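Local coordinates for carbohydrate binding module family 33 and 10 domain protein (Teredinibacter turnerae, PDB 6RW7) that probably cleaves cellulose oxidatively as a copper-dependent AA10 lytic polysaccharide monooxygenase, of which this chain is the catalytic domain, at residues A[115-120]-A[138-143]; A[121-126]-A[178-183]; A[32-37]-A[82-87]. One frame throughout, in Å; residues are numbered along the deposited sequence.

Interactions 1 and 2 hold the same sheet: strands 111-118 and 178-187 run side by side in it, and the two contacts meet where the Thr-119 hydroxyl bonds to His-179. Both are partly buried. Interaction 1 relies on backbone pairing and aromatic packing. Interaction 2 has no direct hydrogen bond between its segments; a guanidinium-ring stack and two waters join loop 121-126 to the strand. Interaction 3 is small but buried, a helix-to-loop contact made by a threonine and one nearly straight hydrogen bond from an asparagine amide. Arg-178 and Phe-125 of interaction 2 touch loop 82-87, the arginine through Trp-86 O, weakly, and one conformer of Asn-85, whereas the centres of interactions 1 and 3 lie about 25 Å apart.

Interaction 1 (A[115-120]-A[138-143]); sequences VFYITK and DQPFCD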
loop_
_atom_site.group_PDB
_atom_site.type_symbol
_atom_site.label_atom_id
_atom_site.label_comp_id
_atom_site.label_asym_id
_atom_site.label_seq_id
_atom_site.Cartn_x
_atom_site.Cartn_y
_atom_site.Cartn_z
ATOM N N VAL A 115 2.710 9.289 -1.048
ATOM C CA VAL A 115 3.019 9.114 -2.490
ATOM C C VAL A 115 2.248 7.905 -2.994
ATOM O O VAL A 115 2.199 6.909 -2.285
ATOM C CB VAL A 115 4.541 8.951 -2.689
ATOM C CG1 VAL A 115 4.926 8.989 -4.145
ATOM C CG2 VAL A 115 5.321 10.012 -1.925
ATOM N N PHE A 116 1.691 7.990 -4.201
ATOM C CA PHE A 116 0.872 6.904 -4.772
ATOM C C PHE A 116 1.224 6.713 -6.237
ATOM O O PHE A 116 1.220 7.698 -6.999
ATOM C CB PHE A 116 -0.613 7.234 -4.702
ATOM C CG PHE A 116 -1.181 7.466 -3.328
ATOM C CD1 PHE A 116 -0.985 8.668 -2.665
ATOM C CD2 PHE A 116 -1.892 6.467 -2.693
ATOM C CE1 PHE A 116 -1.554 8.875 -1.416
ATOM C CE2 PHE A 116 -2.429 6.671 -1.439
ATOM C CZ PHE A 116 -2.255 7.867 -0.801
ATOM N N TYR A 117 1.428 5.457 -6.602
ATOM C CA TYR A 117 1.646 5.013 -7.989
ATOM C C TYR A 117 0.528 4.055 -8.367
ATOM O O TYR A 117 0.012 3.367 -7.492
ATOM C CB TYR A 117 2.975 4.282 -8.110
ATOM C CG TYR A 117 4.217 5.100 -7.887
ATOM C CD1 TYR A 117 4.670 5.401 -6.612
ATOM C CD2 TYR A 117 4.990 5.508 -8.965
ATOM C CE1 TYR A 117 5.823 6.147 -6.440
ATOM C CE2 TYR A 117 6.176 6.195 -8.797
ATOM C CZ TYR A 117 6.607 6.501 -7.523
ATOM O OH TYR A 117 7.760 7.234 -7.329
ATOM N N ILE A 118 0.217 3.978 -9.660
ATOM C CA ILE A 118 -0.770 2.989 -10.158
ATOM C C ILE A 118 -0.135 2.226 -11.307
ATOM O O ILE A 118 0.775 2.761 -11.975
ATOM C CB ILE A 118 -2.102 3.679 -10.533
ATOM C CG1 ILE A 118 -3.230 2.661 -10.712
ATOM C CG2 ILE A 118 -1.947 4.608 -11.727
ATOM C CD1 ILE A 118 -4.586 3.287 -10.694
ATOM N N THR A 119 -0.637 1.026 -11.541
ATOM C CA THR A 119 -0.235 0.224 -12.707
ATOM C C THR A 119 -0.536 1.004 -13.997
ATOM O O THR A 119 -1.458 1.837 -14.048
ATOM C CB THR A 119 -0.863 -1.170 -12.636
ATOM O OG1 THR A 119 -2.235 -1.047 -12.237
ATOM C CG2 THR A 119 -0.113 -2.073 -11.678
ATOM N N LYS A 120 0.256 0.736 -15.019
ATOM C CA LYS A 120 0.090 1.322 -16.360
ATOM C C LYS A 120 -1.285 0.961 -16.898
ATOM O O LYS A 120 -1.878 -0.049 -16.525
ATOM C CB LYS A 120 1.180 0.802 -17.282
ATOM C CG LYS A 120 2.586 1.238 -16.935
ATOM C CD LYS A 120 3.557 0.887 -18.035
ATOM C CE LYS A 120 4.837 1.682 -17.938
ATOM N NZ LYS A 120 5.758 1.032 -17.005
ATOM N N ASP A 138 5.850 5.367 -14.223
ATOM C CA ASP A 138 7.181 5.815 -13.761
ATOM C C ASP A 138 7.057 6.909 -12.710
ATOM O O ASP A 138 7.974 7.008 -11.915
ATOM C CB ASP A 138 8.007 6.313 -14.945
ATOM C CG ASP A 138 8.379 5.186 -15.893
ATOM O OD1 ASP A 138 8.368 3.995 -15.462
ATOM O OD2 ASP A 138 8.650 5.497 -17.062
ATOM N N GLN A 139 6.016 7.731 -12.768
ATOM C CA GLN A 139 5.824 8.873 -11.857
ATOM C C GLN A 139 4.591 8.599 -11.017
ATOM O O GLN A 139 3.631 7.974 -11.465
ATOM C CB GLN A 139 5.681 10.179 -12.641
ATOM C CG GLN A 139 6.937 10.553 -13.426
ATOM C CD GLN A 139 8.086 10.878 -12.514
ATOM O OE1 GLN A 139 7.916 11.520 -11.480
ATOM N NE2 GLN A 139 9.272 10.408 -12.868
ATOM N N PRO A 140 4.538 9.137 -9.787
ATOM C CA PRO A 140 3.332 8.979 -8.977
ATOM C C PRO A 140 2.150 9.772 -9.548
ATOM O O PRO A 140 2.360 10.847 -10.080
ATOM C CB PRO A 140 3.717 9.508 -7.590
ATOM C CG PRO A 140 4.977 10.299 -7.806
ATOM C CD PRO A 140 5.624 9.837 -9.098
ATOM N N PHE A 141 0.933 9.266 -9.371
ATOM C CA PHE A 141 -0.293 10.010 -9.756
ATOM C C PHE A 141 -0.722 10.944 -8.626
ATOM O O PHE A 141 -1.510 11.849 -8.872
ATOM C CB PHE A 141 -1.413 9.050 -10.139
ATOM C CG PHE A 141 -2.044 8.279 -9.008
ATOM C CD1 PHE A 141 -3.061 8.824 -8.249
ATOM C CD2 PHE A 141 -1.638 6.990 -8.721
ATOM C CE1 PHE A 141 -3.661 8.098 -7.231
ATOM C CE2 PHE A 141 -2.255 6.243 -7.734
ATOM C CZ PHE A 141 -3.242 6.812 -6.967
ATOM N N CYS A 142 -0.224 10.735 -7.407
ATOM C CA CYS A 142 -0.572 11.581 -6.253
ATOM C C CYS A 142 0.676 11.666 -5.383
ATOM O O CYS A 142 1.276 10.630 -5.115
ATOM C CB CYS A 142 -1.760 10.974 -5.524
ATOM S SG CYS A 142 -2.406 11.970 -4.156
ATOM N N ASP A 143 1.102 12.873 -5.053
ATOM C CA ASP A 143 2.343 13.093 -4.273
ATOM C C ASP A 143 2.083 14.359 -3.475
ATOM O O ASP A 143 2.097 15.446 -4.071
ATOM C CB ASP A 143 3.569 13.156 -5.182
ATOM C CG ASP A 143 4.876 13.380 -4.438
ATOM O OD1 ASP A 143 4.859 13.489 -3.215
ATOM O OD2 ASP A 143 5.869 13.499 -5.095
HETATM O O HOH W 1 8.973 8.148 -9.560
HETATM O O HOH W 2 1.294 6.420 -10.939
HETATM O O HOH W 3 8.460 2.153 -17.257
#
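The Tyr-117 ring carries Pro-140 on one face: the proline CB sits 4.1 Å from the ring centroid, only 7° off the normal, a CH-pi contact. In the plane of the same ring, at its edge, lie the carbonyl O of Asp-138 and a water that joins this carbonyl to the phenol OH. The Phe-141 ring takes Phe-116 CB over a face, 3.9 Å from its centroid, while its edge meets the backbone of Tyr-117 and Ile-118. A chi1 of 72° wedges Phe-141 CG between its own N and carbonyl carbon and brings the ring across strand 111-118. Cys-142 SG, disulfide-bonded to Cys-170, approaches the Phe-116 ring obliquely, 4.8 Å from the centroid.

Phe-116 and Phe-141 meet at a classic beta bulge in an antiparallel pairing of the immunoglobulin-like LPMO core; Tyr-117 lies on the other face of the sheet. Phe-141 and Cys-142 both face Phe-116, whose N donates to Cys-142 O at 2.8 Å. Phe-116 O receives two weak bonds in return, from Phe-141 N at 2.9 Å and from Cys-142 N. Next to the bulge the two backbones part locally, and a water bridges Ile-118 N to Gln-139 O. On the Tyr-117 side, Val-115 CG1 packs on Pro-140 CB at 3.7 Å and Val-115 CG2 lies beside Asp-143, whose carboxylate forms a salt bridge with Lys-59. Lys-120 NZ, bonded to the carbonyls of Ala-134 and Phe-136, stays 4.2 Å from Asp-138 OD1, with a water bonded to both.

Interaction 2 (A[121-126]-A[178-183]); sequences PGFSFD and RHVIFA
A cation-pi stack pins the loop that follows strand 111-118 to the start of strand 178-187, at one end of the LPMO beta-sandwich. The guanidinium of Arg-178 lies flat on the Phe-125 ring, the two planes 10° apart and their centres separated by 3.9 Å. NE stands over the middle of the ring, and NH1 reaches past it to 3.5 Å from Phe-125 CZ. Arg-178 is extended from CG to NE, with CG anti to the backbone N (chi1 -167°), which lays its chain along the phenylalanine from CB outward. A bond from NH2 to Asn-85 OD1, in the modelled conformer of Asn-85, and a weak one from NH1 to Trp-86 O should help to fix the rotation of the guanidinium.

Phe-123 meets the strand differently. The edge of its ring points at the carbonyl of Arg-178, with CD2 3.5 Å from Arg-178 O, and its plane is obliquely inclined to that of the His-179 imidazole. Val-180 CG2 touches both phenylalanines loosely, at 4.4 Å from Phe-123 CE2. No hydrogen bond runs directly between loop and strand; water does that work. One water is gripped three ways, giving its protons to Phe-123 O and Arg-178 O and accepting from Phe-125 N at 2.9 Å. A second joins Pro-121 O to His-179 NE2, while His-179 ND1 is bonded to Thr-119 OG1.

The loop runs almost perpendicular to the strand, at 96° end to end. Strand 178-187 is itself flanked by 111-118 and 193-202; from the latter, Asp-200 touches both Phe-125 and Val-180.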
loop_
_atom_site.group_PDB
_atom_site.type_symbol
_atom_site.label_atom_id
_atom_site.label_comp_id
_atom_site.label_asym_id
_atom_site.label_seq_id
_atom_site.Cartn_x
_atom_site.Cartn_y
_atom_site.Cartn_z
ATOM N N PRO A 121 -1.835 1.781 -17.811
ATOM C CA PRO A 121 -3.195 1.531 -18.278
ATOM C C PRO A 121 -3.385 0.168 -18.956
ATOM O O PRO A 121 -4.455 -0.380 -18.848
ATOM C CB PRO A 121 -3.496 2.698 -19.220
ATOM C CG PRO A 121 -2.171 3.306 -19.520
ATOM C CD PRO A 121 -1.255 3.020 -18.349
ATOM N N GLY A 122 -2.355 -0.340 -19.625
ATOM C CA GLY A 122 -2.383 -1.626 -20.351
ATOM C C GLY A 122 -1.984 -2.805 -19.486
ATOM O O GLY A 122 -1.863 -3.920 -20.004
ATOM N N PHE A 123 -1.821 -2.618 -18.179
ATOM C CA PHE A 123 -1.428 -3.708 -17.250
ATOM C C PHE A 123 -2.428 -4.872 -17.296
ATOM O O PHE A 123 -3.634 -4.628 -17.270
ATOM C CB PHE A 123 -1.395 -3.148 -15.819
ATOM C CG PHE A 123 -1.218 -4.157 -14.707
ATOM C CD1 PHE A 123 -0.017 -4.827 -14.527
ATOM C CD2 PHE A 123 -2.251 -4.428 -13.824
ATOM C CE1 PHE A 123 0.151 -5.719 -13.475
ATOM C CE2 PHE A 123 -2.078 -5.322 -12.772
ATOM C CZ PHE A 123 -0.869 -5.949 -12.585
ATOM N N SER A 124 -1.898 -6.096 -17.291
ATOM C CA SER A 124 -2.667 -7.364 -17.283
ATOM C C SER A 124 -2.287 -8.140 -16.023
ATOM O O SER A 124 -1.176 -8.705 -16.004
ATOM C CB SER A 124 -2.380 -8.151 -18.552
ATOM O OG SER A 124 -3.234 -9.277 -18.613
ATOM N N PHE A 125 -3.144 -8.092 -15.002
ATOM C CA PHE A 125 -2.876 -8.703 -13.672
ATOM C C PHE A 125 -2.608 -10.198 -13.851
ATOM O O PHE A 125 -3.421 -10.839 -14.523
ATOM C CB PHE A 125 -4.038 -8.494 -12.699
ATOM C CG PHE A 125 -3.725 -9.045 -11.326
ATOM C CD1 PHE A 125 -2.897 -8.358 -10.457
ATOM C CD2 PHE A 125 -4.209 -10.284 -10.931
ATOM C CE1 PHE A 125 -2.581 -8.877 -9.207
ATOM C CE2 PHE A 125 -3.893 -10.802 -9.683
ATOM C CZ PHE A 125 -3.073 -10.107 -8.828
ATOM N N ASP A 126 -1.482 -10.675 -13.308
ATOM C CA ASP A 126 -1.033 -12.087 -13.398
ATOM C C ASP A 126 -0.889 -12.613 -11.975
ATOM O O ASP A 126 0.054 -12.262 -11.278
ATOM C CB ASP A 126 0.276 -12.185 -14.176
ATOM C CG ASP A 126 0.750 -13.610 -14.407
ATOM O OD1 ASP A 126 0.172 -14.532 -13.781
ATOM O OD2 ASP A 126 1.672 -13.778 -15.223
ATOM N N ARG A 178 -8.577 -4.688 -13.691
ATOM C CA ARG A 178 -7.844 -4.958 -12.451
ATOM C C ARG A 178 -6.495 -4.257 -12.461
ATOM O O ARG A 178 -5.680 -4.470 -13.353
ATOM C CB ARG A 178 -7.653 -6.447 -12.208
ATOM C CG ARG A 178 -7.188 -6.680 -10.774
ATOM C CD ARG A 178 -7.446 -8.039 -10.222
ATOM N NE ARG A 178 -6.662 -8.219 -9.027
ATOM C CZ ARG A 178 -6.756 -9.268 -8.212
ATOM N NH1 ARG A 178 -5.989 -9.326 -7.135
ATOM N NH2 ARG A 178 -7.623 -10.240 -8.461
ATOM N N HIS A 179 -6.259 -3.483 -11.403
ATOM C CA HIS A 179 -5.052 -2.649 -11.237
ATOM C C HIS A 179 -4.521 -2.772 -9.820
ATOM O O HIS A 179 -5.177 -3.374 -8.944
ATOM C CB HIS A 179 -5.342 -1.210 -11.668
ATOM C CG HIS A 179 -5.458 -1.113 -13.147
ATOM N ND1 HIS A 179 -4.340 -1.018 -13.955
ATOM C CD2 HIS A 179 -6.532 -1.217 -13.969
ATOM C CE1 HIS A 179 -4.720 -1.015 -15.210
ATOM N NE2 HIS A 179 -6.077 -1.172 -15.260
ATOM N N VAL A 180 -3.336 -2.217 -9.621
ATOM C CA VAL A 180 -2.720 -2.150 -8.277
ATOM C C VAL A 180 -2.267 -0.728 -8.033
ATOM O O VAL A 180 -1.680 -0.108 -8.936
ATOM C CB VAL A 180 -1.531 -3.111 -8.145
ATOM C CG1 VAL A 180 -0.964 -3.014 -6.746
ATOM C CG2 VAL A 180 -1.909 -4.545 -8.468
ATOM N N ILE A 181 -2.534 -0.247 -6.828
ATOM C CA ILE A 181 -1.973 1.037 -6.337
ATOM C C ILE A 181 -0.865 0.704 -5.342
ATOM O O ILE A 181 -1.088 -0.094 -4.429
ATOM C CB ILE A 181 -3.094 1.920 -5.761
ATOM C CG1 ILE A 181 -4.035 2.334 -6.891
ATOM C CG2 ILE A 181 -2.523 3.118 -5.003
ATOM C CD1 ILE A 181 -5.324 2.977 -6.457
ATOM N N PHE A 182 0.310 1.286 -5.553
ATOM C CA PHE A 182 1.490 1.148 -4.672
ATOM C C PHE A 182 1.666 2.502 -3.976
ATOM O O PHE A 182 1.795 3.535 -4.655
ATOM C CB PHE A 182 2.710 0.689 -5.482
ATOM C CG PHE A 182 4.006 0.964 -4.770
ATOM C CD1 PHE A 182 4.432 0.106 -3.780
ATOM C CD2 PHE A 182 4.754 2.097 -5.034
ATOM C CE1 PHE A 182 5.590 0.353 -3.073
ATOM C CE2 PHE A 182 5.918 2.347 -4.327
ATOM C CZ PHE A 182 6.317 1.481 -3.344
ATOM N N ALA A 183 1.664 2.516 -2.647
ATOM C CA ALA A 183 1.640 3.765 -1.872
ATOM C C ALA A 183 2.706 3.765 -0.787
ATOM O O ALA A 183 3.032 2.717 -0.214
ATOM C CB ALA A 183 0.280 3.959 -1.253
HETATM O O HOH W 4 -6.939 0.380 -17.849
HETATM O O HOH W 5 -5.188 -6.053 -15.436
#

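Interaction 3 (A[32-37]-A[82-87]); sequences FANYRA and TPANWP
Asn-34 reaches from its helix to the loop 82-87. Its CB rests against the methyl CG2 of Thr-82 at 3.5 Å and lies 3.7 Å from Pro-83 O. With CG anti to its own carbonyl carbon (chi1 -70°), the amide is carried toward Pro-83, and at the tip ND2 donates to Pro-83 O over 2.9 Å. The bond is nearly straight, 167° at the hydrogen. The acceptor lies close to the amide plane, whereas the nitrogen is tilted 18° from the plane of the proline carbonyl. ND2 also comes within 4.0 Å of Ala-84 CB.

Thr-82 serves two helix residues at once. Its methyl packs on Asn-34 CB, and its hydroxyl OG1 approaches the Tyr-35 ring obliquely, 3.3 Å from CD1, while bonded to Pro-79 O. The Thr-82 carbonyl is taken by Trp-86 NE1 at 2.8 Å, nearly in line with the C=O, a bond made at the edge of the indole and closing the loop on itself.

The contact is a helix-to-loop joint well away from the copper sites. Helix 29-37 holds the loop a second time where Glu-30 accepts from Asn-85 N. Trp-45 packs against Phe-32, Tyr-35 and Trp-86, and helix 10-17 meets Phe-32 and Trp-86 through Cys-14, just before the loop enters strand 89-90.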
loop_
_atom_site.group_PDB
_atom_site.type_symbol
_atom_site.label_atom_id
_atom_site.label_comp_id
_atom_site.label_asym_id
_atom_site.label_seq_id
_atom_site.Cartn_x
_atom_site.Cartn_y
_atom_site.Cartn_z
ATOM N N PHE A 32 -2.052 -16.669 1.787
ATOM C CA PHE A 32 -1.519 -17.394 2.966
ATOM C C PHE A 32 -0.821 -18.694 2.547
ATOM O O PHE A 32 0.299 -18.996 3.004
ATOM C CB PHE A 32 -2.642 -17.687 3.958
ATOM C CG PHE A 32 -3.267 -16.520 4.687
ATOM C CD1 PHE A 32 -2.611 -15.310 4.910
ATOM C CD2 PHE A 32 -4.536 -16.669 5.212
ATOM C CE1 PHE A 32 -3.211 -14.306 5.650
ATOM C CE2 PHE A 32 -5.147 -15.660 5.939
ATOM C CZ PHE A 32 -4.477 -14.472 6.151
ATOM N N ALA A 33 -1.498 -19.473 1.699
ATOM C CA ALA A 33 -0.996 -20.785 1.244
ATOM C C ALA A 33 0.269 -20.642 0.396
ATOM O O ALA A 33 1.253 -21.349 0.619
ATOM C CB ALA A 33 -2.095 -21.491 0.500
ATOM N N ASN A 34 0.274 -19.690 -0.530
ATOM C CA ASN A 34 1.412 -19.493 -1.445
ATOM C C ASN A 34 2.602 -19.001 -0.628
ATOM O O ASN A 34 3.708 -19.400 -0.912
ATOM C CB ASN A 34 1.058 -18.542 -2.596
ATOM C CG ASN A 34 0.073 -19.135 -3.584
ATOM O OD1 ASN A 34 -0.311 -20.307 -3.467
ATOM N ND2 ASN A 34 -0.367 -18.343 -4.554
ATOM N N TYR A 35 2.381 -18.210 0.424
ATOM C CA TYR A 35 3.505 -17.733 1.254
ATOM C C TYR A 35 4.096 -18.936 2.001
ATOM O O TYR A 35 5.312 -19.066 2.033
ATOM C CB TYR A 35 3.034 -16.596 2.157
ATOM C CG TYR A 35 4.145 -15.889 2.871
ATOM C CD1 TYR A 35 5.153 -15.227 2.191
ATOM C CD2 TYR A 35 4.149 -15.827 4.256
ATOM C CE1 TYR A 35 6.155 -14.558 2.862
ATOM C CE2 TYR A 35 5.141 -15.141 4.939
ATOM C CZ TYR A 35 6.147 -14.498 4.240
ATOM O OH TYR A 35 7.146 -13.840 4.897
ATOM N N ARG A 36 3.277 -19.780 2.624
ATOM C CA ARG A 36 3.816 -20.976 3.332
ATOM C C ARG A 36 4.593 -21.852 2.329
ATOM O O ARG A 36 5.688 -22.357 2.668
ATOM C CB ARG A 36 2.695 -21.785 3.998
ATOM C CG ARG A 36 2.124 -21.172 5.272
ATOM C CD ARG A 36 1.155 -22.120 5.955
ATOM N NE ARG A 36 -0.022 -22.408 5.158
ATOM C CZ ARG A 36 -1.151 -21.697 5.162
ATOM N NH1 ARG A 36 -1.275 -20.612 5.929
ATOM N NH2 ARG A 36 -2.152 -22.056 4.386
ATOM N N ALA A 37 4.058 -22.011 1.125
ATOM C CA ALA A 37 4.687 -22.875 0.096
ATOM C C ALA A 37 6.082 -22.347 -0.263
ATOM O O ALA A 37 6.958 -23.175 -0.593
ATOM C CB ALA A 37 3.788 -22.993 -1.105
ATOM N N THR A 82 3.894 -11.880 -2.241
ATOM C CA THR A 82 3.488 -13.232 -2.695
ATOM C C THR A 82 2.603 -13.127 -3.941
ATOM O O THR A 82 1.540 -12.513 -3.894
ATOM C CB THR A 82 2.764 -13.963 -1.560
ATOM O OG1 THR A 82 3.623 -13.940 -0.415
ATOM C CG2 THR A 82 2.440 -15.391 -1.930
ATOM N N PRO A 83 2.930 -13.808 -5.058
ATOM C CA PRO A 83 1.974 -13.960 -6.148
ATOM C C PRO A 83 0.728 -14.710 -5.672
ATOM O O PRO A 83 0.852 -15.774 -5.052
ATOM C CB PRO A 83 2.743 -14.753 -7.215
ATOM C CG PRO A 83 4.187 -14.509 -6.883
ATOM C CD PRO A 83 4.223 -14.446 -5.367
ATOM N N ALA A 84 -0.438 -14.138 -5.923
ATOM C CA ALA A 84 -1.742 -14.748 -5.581
ATOM C C ALA A 84 -2.885 -14.009 -6.246
ATOM O O ALA A 84 -2.686 -12.868 -6.707
ATOM C CB ALA A 84 -1.985 -14.700 -4.084
ATOM N N ASN A 85 -4.050 -14.635 -6.268
ATOM C CA ASN A 85 -5.337 -13.924 -6.472
ATOM C C ASN A 85 -5.684 -13.259 -5.139
ATOM O O ASN A 85 -6.377 -13.872 -4.313
ATOM C CB ASN A 85 -6.446 -14.841 -6.999
ATOM C CG ASN A 85 -7.642 -14.072 -7.516
ATOM O OD1 ASN A 85 -7.736 -12.860 -7.329
ATOM N ND2 ASN A 85 -8.563 -14.771 -8.167
ATOM N N TRP A 86 -5.159 -12.061 -4.920
ATOM C CA TRP A 86 -5.426 -11.273 -3.691
ATOM C C TRP A 86 -6.872 -10.782 -3.697
ATOM O O TRP A 86 -7.471 -10.592 -4.767
ATOM C CB TRP A 86 -4.456 -10.093 -3.624
ATOM C CG TRP A 86 -3.038 -10.463 -3.326
ATOM C CD1 TRP A 86 -2.051 -10.821 -4.199
ATOM C CD2 TRP A 86 -2.455 -10.499 -2.017
ATOM N NE1 TRP A 86 -0.901 -11.103 -3.520
ATOM C CE2 TRP A 86 -1.115 -10.891 -2.180
ATOM C CE3 TRP A 86 -2.937 -10.200 -0.735
ATOM C CZ2 TRP A 86 -0.249 -10.991 -1.100
ATOM C CZ3 TRP A 86 -2.082 -10.316 0.335
ATOM C CH2 TRP A 86 -0.759 -10.707 0.147
ATOM N N PRO A 87 -7.473 -10.481 -2.530
ATOM C CA PRO A 87 -8.784 -9.854 -2.485
ATOM C C PRO A 87 -8.768 -8.520 -3.235
ATOM O O PRO A 87 -7.822 -7.765 -3.111
ATOM C CB PRO A 87 -9.074 -9.603 -0.989
ATOM C CG PRO A 87 -8.084 -10.482 -0.255
ATOM C CD PRO A 87 -6.903 -10.674 -1.180
#